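PDB 4D7Q: ralf, proline/betaine transporter from Legionella pneumophila, which probably acts as a guanine nucleotide exchange factor through its Sec7 domain, here fused to the capping domain of Rickettsia prowazekii RalF. Local coordinates for residues 141-146 / 259-264; 235-240 / 245-250. The protein carries 2 engineered substitutions. One frame throughout, in Å; residues are numbered along the deposited sequence.

Contact 1. Residues 141-146 / 259-264; sequences LAFQTI and SKFTGY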
ATOM      1  N   LEU A 141     -15.279  -5.413   7.739  1.00 20.60           N
ATOM      2  CA  LEU A 141     -15.117  -6.858   7.874  1.00 21.17           C
ATOM      3  C   LEU A 141     -13.785  -7.295   7.308  1.00 22.26           C
ATOM      4  O   LEU A 141     -13.146  -8.153   7.910  1.00 20.79           O
ATOM      5  CB  LEU A 141     -16.193  -7.600   7.069  1.00 22.30           C
ATOM      6  CG  LEU A 141     -17.566  -7.809   7.673  1.00 28.96           C
ATOM      7  CD1 LEU A 141     -18.474  -8.443   6.636  1.00 28.22           C
ATOM      8  CD2 LEU A 141     -17.513  -8.681   8.941  1.00 29.84           C
ATOM      9  N   ALA A 142     -13.388  -6.752   6.130  1.00 19.56           N
ATOM     10  CA  ALA A 142     -12.119  -7.125   5.489  1.00 20.49           C
ATOM     11  C   ALA A 142     -10.910  -6.894   6.385  1.00 22.65           C
ATOM     12  O   ALA A 142     -10.108  -7.815   6.568  1.00 21.54           O
ATOM     13  CB  ALA A 142     -11.938  -6.418   4.154  1.00 21.31           C
ATOM     14  N   PHE A 143     -10.777  -5.680   6.936  1.00 19.87           N
ATOM     15  CA  PHE A 143      -9.680  -5.355   7.852  1.00 19.93           C
ATOM     16  C   PHE A 143      -9.735  -6.212   9.121  1.00 24.29           C
ATOM     17  O   PHE A 143      -8.686  -6.649   9.612  1.00 22.17           O
ATOM     18  CB  PHE A 143      -9.636  -3.850   8.179  1.00 20.92           C
ATOM     19  CG  PHE A 143      -8.767  -3.086   7.202  1.00 22.30           C
ATOM     20  CD1 PHE A 143      -7.375  -3.170   7.267  1.00 23.64           C
ATOM     21  CD2 PHE A 143      -9.338  -2.349   6.161  1.00 22.78           C
ATOM     22  CE1 PHE A 143      -6.576  -2.508   6.330  1.00 22.88           C
ATOM     23  CE2 PHE A 143      -8.531  -1.666   5.240  1.00 23.69           C
ATOM     24  CZ  PHE A 143      -7.160  -1.753   5.333  1.00 21.88           C
ATOM     25  N   GLN A 144     -10.946  -6.502   9.615  1.00 23.19           N
ATOM     26  CA  GLN A 144     -11.075  -7.359  10.801  1.00 24.17           C
ATOM     27  C   GLN A 144     -10.585  -8.772  10.519  1.00 25.16           C
ATOM     28  O   GLN A 144      -9.938  -9.357  11.389  1.00 22.24           O
ATOM     29  CB  GLN A 144     -12.522  -7.427  11.325  1.00 25.82           C
ATOM     30  CG  GLN A 144     -12.623  -7.949  12.782  1.00 25.58           C
ATOM     31  CD  GLN A 144     -11.996  -6.989  13.785  1.00 40.23           C
ATOM     32  OE1 GLN A 144     -12.003  -5.759  13.616  1.00 30.90           O
ATOM     33  NE2 GLN A 144     -11.416  -7.525  14.848  1.00 27.70           N
ATOM     34  N   THR A 145     -11.003  -9.337   9.349  1.00 22.31           N
ATOM     35  CA  THR A 145     -10.724 -10.700   8.891  1.00 21.20           C
ATOM     36  C   THR A 145      -9.217 -10.894   8.717  1.00 23.23           C
ATOM     37  O   THR A 145      -8.677 -11.890   9.181  1.00 21.37           O
ATOM     38  CB  THR A 145     -11.537 -10.998   7.607  1.00 25.68           C
ATOM     39  OG1 THR A 145     -12.932 -10.889   7.884  1.00 23.46           O
ATOM     40  CG2 THR A 145     -11.218 -12.348   6.985  1.00 16.76           C
ATOM     41  N   ILE A 146      -8.541  -9.927   8.080  1.00 20.11           N
ATOM     42  CA  ILE A 146      -7.098  -9.989   7.874  1.00 18.73           C
ATOM     43  C   ILE A 146      -6.363 -10.078   9.230  1.00 21.92           C
ATOM     44  O   ILE A 146      -5.480 -10.926   9.411  1.00 19.05           O
ATOM     45  CB  ILE A 146      -6.605  -8.751   7.078  1.00 21.00           C
ATOM     46  CG1 ILE A 146      -7.149  -8.736   5.621  1.00 19.88           C
ATOM     47  CG2 ILE A 146      -5.053  -8.711   7.085  1.00 21.13           C
ATOM     48  CD1 ILE A 146      -6.972  -7.279   4.890  1.00 19.79           C
ATOM     49  N   SER A 259      -5.142   4.323  10.232  1.00 23.19           N
ATOM     50  CA  SER A 259      -4.052   4.518  11.181  1.00 22.42           C
ATOM     51  C   SER A 259      -3.987   3.359  12.206  1.00 26.49           C
ATOM     52  O   SER A 259      -2.903   2.864  12.512  1.00 24.29           O
ATOM     53  CB  SER A 259      -4.256   5.838  11.921  1.00 25.47           C
ATOM     54  OG  SER A 259      -3.039   6.224  12.538  1.00 34.41           O
ATOM     55  N   LYS A 260      -5.156   2.947  12.749  1.00 22.57           N
ATOM     56  CA  LYS A 260      -5.242   1.874  13.734  1.00 21.56           C
ATOM     57  C   LYS A 260      -4.851   0.531  13.141  1.00 22.54           C
ATOM     58  O   LYS A 260      -4.140  -0.222  13.786  1.00 19.09           O
ATOM     59  CB  LYS A 260      -6.653   1.794  14.333  1.00 21.32           C
ATOM     60  CG  LYS A 260      -6.942   2.931  15.303  1.00 23.84           C
ATOM     61  CD  LYS A 260      -8.370   2.817  15.811  1.00 29.48           C
ATOM     62  CE  LYS A 260      -8.699   3.840  16.871  1.00 27.77           C
ATOM     63  NZ  LYS A 260     -10.099   3.644  17.317  1.00 35.37           N
ATOM     64  N   PHE A 261      -5.273   0.258  11.905  1.00 20.90           N
ATOM     65  CA  PHE A 261      -4.997  -1.020  11.253  1.00 20.56           C
ATOM     66  C   PHE A 261      -3.638  -1.138  10.595  1.00 22.03           C
ATOM     67  O   PHE A 261      -3.224  -2.240  10.253  1.00 19.35           O
ATOM     68  CB  PHE A 261      -6.166  -1.422  10.310  1.00 21.50           C
ATOM     69  CG  PHE A 261      -7.335  -2.084  11.029  1.00 21.55           C
ATOM     70  CD1 PHE A 261      -7.324  -3.442  11.303  1.00 22.71           C
ATOM     71  CD2 PHE A 261      -8.439  -1.338  11.437  1.00 21.93           C
ATOM     72  CE1 PHE A 261      -8.397  -4.049  11.969  1.00 23.86           C
ATOM     73  CE2 PHE A 261      -9.514  -1.945  12.102  1.00 23.42           C
ATOM     74  CZ  PHE A 261      -9.488  -3.295  12.365  1.00 22.27           C
ATOM     75  N   THR A 262      -2.920  -0.023  10.411  1.00 19.14           N
ATOM     76  CA  THR A 262      -1.619  -0.096   9.719  1.00 18.41           C
ATOM     77  C   THR A 262      -0.497   0.621  10.451  1.00 23.06           C
ATOM     78  O   THR A 262       0.680   0.445  10.103  1.00 22.02           O
ATOM     79  CB  THR A 262      -1.726   0.565   8.328  1.00 21.03           C
ATOM     80  OG1 THR A 262      -2.086   1.913   8.505  1.00 21.71           O
ATOM     81  CG2 THR A 262      -2.706  -0.118   7.404  1.00 18.93           C
ATOM     82  N   GLY A 263      -0.865   1.456  11.418  1.00 19.21           N
ATOM     83  CA  GLY A 263       0.106   2.231  12.174  1.00 19.84           C
ATOM     84  C   GLY A 263       0.570   3.480  11.455  1.00 23.92           C
ATOM     85  O   GLY A 263       1.485   4.166  11.923  1.00 23.58           O
ATOM     86  N   TYR A 264      -0.068   3.795  10.313  1.00 20.64           N
ATOM     87  CA  TYR A 264       0.259   4.978   9.523  1.00 21.61           C
ATOM     88  C   TYR A 264      -0.203   6.195  10.277  1.00 25.94           C
ATOM     89  O   TYR A 264      -1.409   6.352  10.478  1.00 24.31           O
ATOM     90  CB  TYR A 264      -0.438   4.881   8.156  1.00 21.27           C
ATOM     91  CG  TYR A 264      -0.280   6.068   7.238  1.00 19.98           C
ATOM     92  CD1 TYR A 264       0.984   6.569   6.917  1.00 21.85           C
ATOM     93  CD2 TYR A 264      -1.374   6.588   6.557  1.00 20.55           C
ATOM     94  CE1 TYR A 264       1.137   7.624   6.015  1.00 22.92           C
ATOM     95  CE2 TYR A 264      -1.239   7.652   5.665  1.00 22.09           C
ATOM     96  CZ  TYR A 264       0.017   8.171   5.402  1.00 29.57           C
ATOM     97  OH  TYR A 264       0.124   9.189   4.494  1.00 27.24           O
TER

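Contact 2. Residues 235-240 / 245-250; sequences IQNIFP and NNLTIE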
ATOM      1  N   ILE A 235       5.571  20.927  12.312  1.00 35.77           N
ATOM      2  CA  ILE A 235       6.885  20.326  12.063  1.00 34.95           C
ATOM      3  C   ILE A 235       7.842  21.409  11.556  1.00 38.51           C
ATOM      4  O   ILE A 235       7.555  22.099  10.581  1.00 39.08           O
ATOM      5  CB  ILE A 235       6.797  19.083  11.113  1.00 36.25           C
ATOM      6  CG1 ILE A 235       5.849  18.027  11.687  1.00 35.09           C
ATOM      7  CG2 ILE A 235       8.189  18.477  10.814  1.00 35.73           C
ATOM      8  CD1 ILE A 235       5.364  17.000  10.722  1.00 34.22           C
ATOM      9  N   GLN A 236       8.953  21.573  12.248  1.00 34.84           N
ATOM     10  CA  GLN A 236       9.989  22.532  11.870  1.00 34.91           C
ATOM     11  C   GLN A 236      11.129  21.800  11.126  1.00 36.51           C
ATOM     12  O   GLN A 236      11.175  20.566  11.138  1.00 35.08           O
ATOM     13  CB  GLN A 236      10.497  23.296  13.110  1.00 36.49           C
ATOM     14  CG  GLN A 236       9.469  24.330  13.569  1.00 57.82           C
ATOM     15  CD  GLN A 236       9.887  25.066  14.806  1.00 87.89           C
ATOM     16  OE1 GLN A 236       9.658  24.611  15.930  1.00 89.16           O
ATOM     17  NE2 GLN A 236      10.463  26.246  14.627  1.00 79.07           N
ATOM     18  N   ASN A 237      12.007  22.563  10.441  1.00 32.45           N
ATOM     19  CA  ASN A 237      13.164  22.025   9.739  1.00 30.80           C
ATOM     20  C   ASN A 237      14.214  21.577  10.773  1.00 35.26           C
ATOM     21  O   ASN A 237      14.998  22.374  11.276  1.00 35.95           O
ATOM     22  CB  ASN A 237      13.711  23.029   8.722  1.00 27.94           C
ATOM     23  CG  ASN A 237      14.938  22.579   7.947  1.00 42.33           C
ATOM     24  OD1 ASN A 237      15.435  21.459   8.086  1.00 34.64           O
ATOM     25  ND2 ASN A 237      15.456  23.448   7.097  1.00 34.74           N
ATOM     26  N   ILE A 238      14.179  20.290  11.117  1.00 32.69           N
ATOM     27  CA  ILE A 238      15.094  19.662  12.087  1.00 33.18           C
ATOM     28  C   ILE A 238      16.094  18.741  11.353  1.00 35.77           C
ATOM     29  O   ILE A 238      16.770  17.923  11.973  1.00 36.84           O
ATOM     30  CB  ILE A 238      14.245  18.904  13.170  1.00 36.69           C
ATOM     31  CG1 ILE A 238      13.080  18.094  12.533  1.00 36.46           C
ATOM     32  CG2 ILE A 238      13.666  19.904  14.186  1.00 37.64           C
ATOM     33  CD1 ILE A 238      13.303  16.644  12.315  1.00 43.11           C
ATOM     34  N   PHE A 239      16.165  18.883  10.027  1.00 31.08           N
ATOM     35  CA  PHE A 239      16.971  18.056   9.134  1.00 31.37           C
ATOM     36  C   PHE A 239      18.399  18.594   8.967  1.00 38.69           C
ATOM     37  O   PHE A 239      18.579  19.651   8.350  1.00 38.35           O
ATOM     38  CB  PHE A 239      16.227  17.871   7.789  1.00 32.04           C
ATOM     39  CG  PHE A 239      14.817  17.353   7.984  1.00 32.05           C
ATOM     40  CD1 PHE A 239      14.585  16.011   8.272  1.00 34.24           C
ATOM     41  CD2 PHE A 239      13.728  18.215   7.926  1.00 34.18           C
ATOM     42  CE1 PHE A 239      13.280  15.538   8.481  1.00 35.21           C
ATOM     43  CE2 PHE A 239      12.427  17.746   8.144  1.00 36.77           C
ATOM     44  CZ  PHE A 239      12.211  16.407   8.423  1.00 34.46           C
ATOM     45  N   PRO A 240      19.425  17.899   9.542  1.00 37.07           N
ATOM     46  CA  PRO A 240      20.807  18.415   9.459  1.00 37.68           C
ATOM     47  C   PRO A 240      21.369  18.696   8.061  1.00 40.67           C
ATOM     48  O   PRO A 240      22.206  19.573   7.945  1.00 41.00           O
ATOM     49  CB  PRO A 240      21.631  17.370  10.229  1.00 39.75           C
ATOM     50  CG  PRO A 240      20.657  16.685  11.115  1.00 42.98           C
ATOM     51  CD  PRO A 240      19.367  16.670  10.366  1.00 38.09           C
ATOM     52  N   ASN A 245      18.396  25.490   4.199  1.00 29.73           N
ATOM     53  CA  ASN A 245      17.233  25.482   3.318  1.00 29.34           C
ATOM     54  C   ASN A 245      16.007  26.013   4.027  1.00 33.45           C
ATOM     55  O   ASN A 245      15.743  25.640   5.174  1.00 33.39           O
ATOM     56  CB  ASN A 245      16.934  24.058   2.789  1.00 32.43           C
ATOM     57  CG  ASN A 245      17.856  23.594   1.672  1.00 59.87           C
ATOM     58  OD1 ASN A 245      17.419  23.329   0.546  1.00 55.74           O
ATOM     59  ND2 ASN A 245      19.148  23.463   1.961  1.00 45.26           N
ATOM     60  N   ASN A 246      15.229  26.832   3.323  1.00 30.26           N
ATOM     61  CA  ASN A 246      13.976  27.377   3.825  1.00 30.64           C
ATOM     62  C   ASN A 246      12.843  26.507   3.256  1.00 35.53           C
ATOM     63  O   ASN A 246      12.390  26.694   2.122  1.00 36.51           O
ATOM     64  CB  ASN A 246      13.859  28.870   3.484  1.00 31.22           C
ATOM     65  CG  ASN A 246      14.988  29.685   4.073  1.00 47.70           C
ATOM     66  OD1 ASN A 246      15.456  29.438   5.193  1.00 37.03           O
ATOM     67  ND2 ASN A 246      15.454  30.677   3.332  1.00 41.22           N
ATOM     68  N   LEU A 247      12.462  25.518   4.047  1.00 30.51           N
ATOM     69  CA  LEU A 247      11.436  24.556   3.715  1.00 29.52           C
ATOM     70  C   LEU A 247      10.025  24.988   4.060  1.00 33.17           C
ATOM     71  O   LEU A 247       9.796  25.766   4.930  1.00 31.51           O
ATOM     72  CB  LEU A 247      11.717  23.208   4.373  1.00 28.63           C
ATOM     73  CG  LEU A 247      13.038  22.529   4.121  1.00 32.83           C
ATOM     74  CD1 LEU A 247      13.233  21.320   4.989  1.00 32.23           C
ATOM     75  CD2 LEU A 247      13.281  22.227   2.659  1.00 31.13           C
ATOM     76  N   THR A 248       9.090  24.415   3.335  1.00 31.17           N
ATOM     77  CA  THR A 248       7.680  24.517   3.595  1.00 30.99           C
ATOM     78  C   THR A 248       7.182  23.124   4.017  1.00 33.08           C
ATOM     79  O   THR A 248       7.225  22.210   3.254  1.00 31.68           O
ATOM     80  CB  THR A 248       6.993  25.028   2.331  1.00 36.24           C
ATOM     81  OG1 THR A 248       7.388  26.368   2.114  1.00 41.75           O
ATOM     82  CG2 THR A 248       5.562  24.947   2.428  1.00 30.68           C
ATOM     83  N   ILE A 249       6.736  22.980   5.255  1.00 31.38           N
ATOM     84  CA  ILE A 249       6.389  21.687   5.788  1.00 31.58           C
ATOM     85  C   ILE A 249       4.917  21.627   6.228  1.00 37.55           C
ATOM     86  O   ILE A 249       4.441  22.463   6.955  1.00 34.89           O
ATOM     87  CB  ILE A 249       7.339  21.233   6.910  1.00 33.95           C
ATOM     88  CG1 ILE A 249       8.790  21.402   6.479  1.00 33.12           C
ATOM     89  CG2 ILE A 249       7.044  19.789   7.272  1.00 33.44           C
ATOM     90  CD1 ILE A 249       9.828  21.205   7.529  1.00 32.35           C
ATOM     91  N   GLU A 250       4.239  20.616   5.715  1.00 36.13           N
ATOM     92  CA  GLU A 250       2.829  20.299   5.915  1.00 37.01           C
ATOM     93  C   GLU A 250       2.746  18.867   6.443  1.00 39.06           C
ATOM     94  O   GLU A 250       3.616  18.046   6.148  1.00 37.14           O
ATOM     95  CB  GLU A 250       2.128  20.367   4.544  1.00 39.05           C
ATOM     96  CG  GLU A 250       0.612  20.277   4.545  1.00 55.28           C
ATOM     97  CD  GLU A 250      -0.021  20.203   3.167  1.00 84.25           C
ATOM     98  OE1 GLU A 250       0.487  20.870   2.236  1.00 86.67           O
ATOM     99  OE2 GLU A 250      -1.042  19.491   3.026  1.00 77.51           O
TER

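Contact 1. Residues 141-146 / 259-264
Phe-261 reaches out from helix 256-262 of the Rickettsia capping domain and lays its ring against Phe-143, on helix 135-152 of the Legionella Sec7 domain. Traced outward, Phe-261 CB meets the ring of Phe-143 first, 3.7 Å from Phe-143 CD1, and comes to that ring obliquely. Beyond CB the phenyl ring of Phe-261 turns one face toward Phe-143: Phe-143 CB stands almost exactly over the centre of the Phe-261 ring, 3.9 Å from the centroid and 10° off the normal, a CH-pi contact. Farther along, Phe-261 CE1 comes within 3.5 Å of the backbone oxygen Phe-143 O, and at the end of the ring Phe-261 CZ lies 3.7 Å from Gln-144 OE1. That amide oxygen sits in the ring plane, at the positively polarised rim, while the amide plane of Gln-144 stands nearly perpendicular to the ring of Phe-261 (87°). Gln-144 leaves its helix pointing away from the partner; a bend at chi2 brings the amide back to the phenyl edge. Face and rim are thus used differently: Phe-143 CB covers one face, Phe-143 O lies above the plane on that same side, and Gln-144 OE1 meets the rim. The rings of Phe-143 and Phe-261 form an oblique aromatic pair. No hydrogen bond crosses this buried contact, which makes it a clear example of an interdomain contact carried by aromatic shape. As the two domains come from different bacteria, the pairing belongs to the chimera and need not reproduce either natural interface. Around it, Phe-257 and Phe-288 stack with Phe-261, Tyr-139 meets Phe-143 edge-to-face, and Val-117 of helix 110-127 packs against Phe-143, while helix 256-262 leads into strand 264-271 of the antiparallel sheet.

Contact 2. Residues 235-240 / 245-250
Leu-247 sets its CD1 methyl against the side-chain amide of Asn-237, 3.6 Å from Asn-237 CG, the two side chains crossing at about a right angle. The contact lies in the capping domain, where the irregular segment 235-240 turns back through a short connection and the chain returns as strand 248-252, an outermost strand of the antiparallel sheet. The two segments run in roughly opposite directions (149°), yet they are joined chiefly by side chains rather than by strand-like backbone pairing. Ile-249 supplies the largest share of the surface and works with two separate branches. Ile-249 CG2 packs 3.9 Å from Ile-235 CB, while Ile-249 CD1, at the end of an extended chain (chi2 171°), reaches the backbone of the facing segment, 3.9 Å from Asn-237 N. The same methyl approaches the edge of the Phe-239 ring, near its plane, whereas Leu-247 CD1 comes to that ring obliquely, 4.3 Å from Phe-239 CD2. On the sheet side, Val-268 and Ile-270 of strand 264-271 extend this apolar layer, and helix 220-230 packs on Ile-235 and Ile-238. The example illustrates how an irregular segment can be packed over one face of a sheet at its outermost strand by alternate side chains, since Leu-247 and Ile-249 face it while Thr-248 points away. A polar fixture sits at Asn-237: its chi1 of 179° carries the amide out toward segment 245-250, where ND2 donates to Leu-242 O, and Asn-237 OD1 accepts a weak bond, 3.3 Å long, from Phe-239 N.

How the contacts relate
Contact 1 joins the two domains of the chimera, whereas contact 2 is internal to the capping domain; together they contrast a contact between fused parts with the packing inside one of them. Their centres are about 31 Å apart, and with nearest atoms about 10 Å apart they do not touch. Contact 2 is nested within the chain loop that contact 1 closes. Continuity comes through sequence: strand 248-252, which carries part of contact 2, is followed by helix 256-262, which carries Phe-261. Contact 1 is buried, its centre about 12 Å from the centre of the chain; contact 2 is a surface contact, its centre about 26 Å from that point.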